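Local structure of monosaccharide ABC transporter substrate-binding protein, CUT2 family (Bradyrhizobium sp., 4YHS) at residues Thr226-Gln240 with Thr251-Arg265. The protein probably binds a monosaccharide or related solute in the periplasm for uptake by a CUT2-family ABC transporter. Numbering follows the deposited sequence.
Sequences TGKEVQAKLVEDALQ and TAVTAEAAQGLIRER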
# COMPACT_ATOMS: atom_id res chain seq x y z
N THR A 226 -3.88 16.04 1.31
CA THR A 226 -4.70 14.99 1.93
C THR A 226 -5.20 15.41 3.31
O THR A 226 -5.11 14.65 4.27
CB THR A 226 -3.91 13.68 2.06
OG1 THR A 226 -2.60 13.97 2.56
CG2 THR A 226 -3.80 12.96 0.70
N GLY A 227 -5.68 16.64 3.39
CA GLY A 227 -6.37 17.16 4.55
C GLY A 227 -7.88 17.01 4.37
O GLY A 227 -8.40 17.18 3.27
N LYS A 228 -8.56 16.68 5.46
CA LYS A 228 -10.00 16.45 5.43
C LYS A 228 -10.76 17.65 4.91
O LYS A 228 -11.66 17.51 4.08
CB LYS A 228 -10.50 16.08 6.83
CG LYS A 228 -11.91 15.52 6.87
CD LYS A 228 -12.57 15.69 8.25
CE LYS A 228 -11.58 15.53 9.42
NZ LYS A 228 -10.81 14.25 9.38
N GLU A 229 -10.42 18.85 5.39
CA GLU A 229 -11.19 20.04 5.02
C GLU A 229 -10.95 20.40 3.56
O GLU A 229 -11.87 20.80 2.85
CB GLU A 229 -10.83 21.24 5.90
CG GLU A 229 -11.24 21.13 7.36
CD GLU A 229 -10.52 19.99 8.09
OE1 GLU A 229 -9.31 19.78 7.83
OE2 GLU A 229 -11.18 19.31 8.90
N VAL A 230 -9.68 20.31 3.15
CA VAL A 230 -9.28 20.57 1.78
C VAL A 230 -10.06 19.68 0.80
O VAL A 230 -10.64 20.17 -0.16
CB VAL A 230 -7.76 20.34 1.61
CG1 VAL A 230 -7.37 20.32 0.14
CG2 VAL A 230 -6.97 21.42 2.35
N GLN A 231 -10.06 18.38 1.06
CA GLN A 231 -10.75 17.41 0.18
C GLN A 231 -12.27 17.55 0.25
O GLN A 231 -12.97 17.44 -0.77
CB GLN A 231 -10.34 15.98 0.52
CG GLN A 231 -8.86 15.60 0.22
CD GLN A 231 -8.47 15.76 -1.23
OE1 GLN A 231 -9.20 15.36 -2.11
NE2 GLN A 231 -7.30 16.34 -1.49
N ALA A 232 -12.82 17.79 1.43
CA ALA A 232 -14.26 18.06 1.53
C ALA A 232 -14.69 19.27 0.69
O ALA A 232 -15.70 19.22 -0.01
CB ALA A 232 -14.66 18.25 2.98
N LYS A 233 -13.91 20.36 0.75
CA LYS A 233 -14.21 21.57 -0.02
C LYS A 233 -14.15 21.27 -1.52
O LYS A 233 -15.02 21.70 -2.25
CB LYS A 233 -13.24 22.69 0.38
CG LYS A 233 -13.30 23.97 -0.47
CD LYS A 233 -14.61 24.69 -0.37
CE LYS A 233 -14.53 26.04 -1.09
NZ LYS A 233 -15.89 26.57 -1.39
N LEU A 234 -13.17 20.49 -1.97
CA LEU A 234 -13.13 20.09 -3.37
C LEU A 234 -14.40 19.31 -3.78
O LEU A 234 -14.99 19.57 -4.84
CB LEU A 234 -11.89 19.23 -3.65
CG LEU A 234 -10.53 19.91 -3.44
CD1 LEU A 234 -9.39 18.89 -3.51
CD2 LEU A 234 -10.33 21.08 -4.39
N VAL A 235 -14.81 18.36 -2.96
CA VAL A 235 -15.99 17.56 -3.30
C VAL A 235 -17.24 18.45 -3.28
O VAL A 235 -18.07 18.37 -4.20
CB VAL A 235 -16.16 16.36 -2.34
CG1 VAL A 235 -17.49 15.65 -2.60
CG2 VAL A 235 -15.04 15.39 -2.50
N GLU A 236 -17.35 19.32 -2.28
CA GLU A 236 -18.47 20.27 -2.23
C GLU A 236 -18.57 21.06 -3.52
O GLU A 236 -19.63 21.13 -4.17
CB GLU A 236 -18.33 21.22 -1.05
CG GLU A 236 -18.57 20.60 0.31
CD GLU A 236 -18.13 21.52 1.44
OE1 GLU A 236 -18.48 22.72 1.39
OE2 GLU A 236 -17.44 21.04 2.37
N ASP A 237 -17.45 21.66 -3.91
CA ASP A 237 -17.41 22.50 -5.09
C ASP A 237 -17.78 21.72 -6.34
O ASP A 237 -18.48 22.24 -7.21
CB ASP A 237 -16.02 23.13 -5.24
CG ASP A 237 -15.75 24.22 -4.22
OD1 ASP A 237 -16.70 24.71 -3.57
OD2 ASP A 237 -14.57 24.60 -4.09
N ALA A 238 -17.35 20.45 -6.40
CA ALA A 238 -17.65 19.61 -7.55
C ALA A 238 -19.16 19.31 -7.63
O ALA A 238 -19.75 19.40 -8.71
CB ALA A 238 -16.85 18.32 -7.48
N LEU A 239 -19.76 18.97 -6.50
CA LEU A 239 -21.19 18.67 -6.46
C LEU A 239 -22.00 19.89 -6.87
O LEU A 239 -23.04 19.77 -7.51
CB LEU A 239 -21.59 18.18 -5.07
CG LEU A 239 -20.99 16.82 -4.70
CD1 LEU A 239 -21.26 16.44 -3.27
CD2 LEU A 239 -21.50 15.72 -5.61
N GLN A 240 -21.52 21.07 -6.50
CA GLN A 240 -22.22 22.29 -6.85
C GLN A 240 -22.18 22.48 -8.35
O GLN A 240 -23.18 22.80 -8.97
CB GLN A 240 -21.59 23.51 -6.17
CG GLN A 240 -22.06 23.75 -4.76
CD GLN A 240 -23.55 24.05 -4.67
OE1 GLN A 240 -24.23 23.61 -3.74
NE2 GLN A 240 -24.07 24.80 -5.64
N THR A 251 -8.67 10.05 -3.09
CA THR A 251 -7.93 9.53 -1.95
C THR A 251 -8.89 8.99 -0.89
O THR A 251 -10.09 9.32 -0.85
CB THR A 251 -7.03 10.57 -1.28
OG1 THR A 251 -7.83 11.49 -0.55
CG2 THR A 251 -6.17 11.34 -2.32
N ALA A 252 -8.34 8.17 -0.01
CA ALA A 252 -9.13 7.66 1.12
C ALA A 252 -9.64 8.82 1.96
O ALA A 252 -10.77 8.79 2.45
CB ALA A 252 -8.28 6.71 1.98
N VAL A 253 -8.82 9.85 2.13
CA VAL A 253 -9.24 11.04 2.85
C VAL A 253 -10.50 11.65 2.21
O VAL A 253 -11.43 12.10 2.90
CB VAL A 253 -8.10 12.08 2.89
CG1 VAL A 253 -8.57 13.38 3.54
CG2 VAL A 253 -6.91 11.49 3.64
N THR A 254 -10.49 11.70 0.88
CA THR A 254 -11.61 12.24 0.11
C THR A 254 -12.89 11.42 0.33
O THR A 254 -13.98 11.97 0.60
CB THR A 254 -11.30 12.22 -1.40
OG1 THR A 254 -9.99 12.75 -1.66
CG2 THR A 254 -12.32 13.05 -2.14
N ALA A 255 -12.76 10.11 0.20
CA ALA A 255 -13.92 9.21 0.36
C ALA A 255 -14.46 9.28 1.78
O ALA A 255 -15.67 9.34 1.98
CB ALA A 255 -13.55 7.81 0.04
N GLU A 256 -13.57 9.28 2.77
CA GLU A 256 -14.04 9.38 4.16
C GLU A 256 -14.75 10.69 4.43
O GLU A 256 -15.82 10.71 5.04
CB GLU A 256 -12.90 9.19 5.15
CG GLU A 256 -12.24 7.83 5.06
CD GLU A 256 -11.06 7.70 6.02
OE1 GLU A 256 -9.95 7.30 5.58
OE2 GLU A 256 -11.25 8.01 7.21
N ALA A 257 -14.17 11.80 3.96
CA ALA A 257 -14.77 13.11 4.20
C ALA A 257 -16.08 13.28 3.42
O ALA A 257 -17.00 13.95 3.90
CB ALA A 257 -13.76 14.24 3.84
N ALA A 258 -16.20 12.62 2.26
CA ALA A 258 -17.38 12.77 1.39
C ALA A 258 -18.63 12.12 2.00
O ALA A 258 -19.76 12.52 1.69
CB ALA A 258 -17.09 12.16 0.01
N GLN A 259 -18.45 11.17 2.91
CA GLN A 259 -19.61 10.46 3.48
C GLN A 259 -20.57 11.43 4.15
O GLN A 259 -21.82 11.36 3.97
CB GLN A 259 -19.14 9.42 4.50
CG GLN A 259 -18.24 8.34 3.98
CD GLN A 259 -17.77 7.47 5.12
OE1 GLN A 259 -18.21 6.33 5.29
NE2 GLN A 259 -16.87 8.02 5.93
N GLY A 260 -20.01 12.37 4.91
CA GLY A 260 -20.83 13.34 5.64
C GLY A 260 -21.50 14.34 4.74
O GLY A 260 -22.66 14.76 4.96
N LEU A 261 -20.76 14.77 3.72
CA LEU A 261 -21.28 15.67 2.69
C LEU A 261 -22.43 15.04 1.92
O LEU A 261 -23.45 15.68 1.64
CB LEU A 261 -20.17 16.05 1.69
CG LEU A 261 -18.85 16.55 2.26
CD1 LEU A 261 -17.93 16.95 1.12
CD2 LEU A 261 -19.06 17.70 3.22
N ILE A 262 -22.25 13.78 1.55
CA ILE A 262 -23.32 13.05 0.86
C ILE A 262 -24.55 12.98 1.76
O ILE A 262 -25.67 13.21 1.33
CB ILE A 262 -22.88 11.61 0.46
CG1 ILE A 262 -21.81 11.66 -0.63
CG2 ILE A 262 -24.06 10.76 -0.01
CD1 ILE A 262 -22.08 12.57 -1.78
N ARG A 263 -24.33 12.63 3.02
CA ARG A 263 -25.44 12.55 3.95
C ARG A 263 -26.18 13.90 4.05
O ARG A 263 -27.42 13.96 3.90
CB ARG A 263 -24.93 12.12 5.33
CG ARG A 263 -26.05 11.79 6.33
CD ARG A 263 -25.49 11.48 7.70
NE ARG A 263 -24.71 12.61 8.21
CZ ARG A 263 -23.39 12.63 8.36
NH1 ARG A 263 -22.83 13.74 8.83
NH2 ARG A 263 -22.63 11.57 8.07
N GLU A 264 -25.43 14.97 4.26
CA GLU A 264 -26.02 16.28 4.50
C GLU A 264 -26.80 16.79 3.29
O GLU A 264 -27.85 17.42 3.43
CB GLU A 264 -24.93 17.28 4.89
CG GLU A 264 -24.34 17.06 6.30
CD GLU A 264 -25.38 16.64 7.34
OE1 GLU A 264 -26.38 17.38 7.52
OE2 GLU A 264 -25.20 15.58 7.99
N ARG A 265 -26.29 16.50 2.10
CA ARG A 265 -26.93 16.95 0.86
C ARG A 265 -28.07 16.04 0.42
O ARG A 265 -28.69 16.29 -0.61
CB ARG A 265 -25.91 17.04 -0.26
CG ARG A 265 -24.99 18.25 -0.15
CD ARG A 265 -23.91 18.17 -1.22
NE ARG A 265 -23.28 19.45 -1.49
CZ ARG A 265 -23.62 20.29 -2.47
NH1 ARG A 265 -24.63 20.01 -3.30
NH2 ARG A 265 -22.95 21.42 -2.63
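Helices 228-240 and 252-264 pack with their axes 8.6 Å apart at closest approach and cross at -64°; the backbones come nearest where Q231 lies beside T254 and A232 beside A257. Where A232 meets A257 the two methyls lie 4.2 Å apart (CB to CB), and small side chains let the backbones come close. At the N-terminal end, Q231 bends at chi2 (-59°) and brings OE1 to T254 OG1, which donates a 2.8 Å hydrogen bond from above the carbonyl plane; T254 OG1 in turn accepts one from T251 OG1, at the N-cap. V235 CG2 presses against T254 CG2 at 3.6 Å. Farther along, L261 CD1 sits against A232, V235 and E236, 3.4 Å from A232 O and 3.9 Å from V235 CB. L239 CB sits over the centre of one face of the R265 guanidinium, whose NH2 gives Q240 OE1 a bent hydrogen bond of 2.8 Å (143°). A leucine in place of R265 would probably leave Q240 OE1 without this donor and L239 CB less covered. The helices belong to two successive beta-alpha-beta crossovers (216-218 to 247-250 to 272-275) of one lobe; Q231 and T254 rest on F191 of strand 186-191, A258 and I262 on L273.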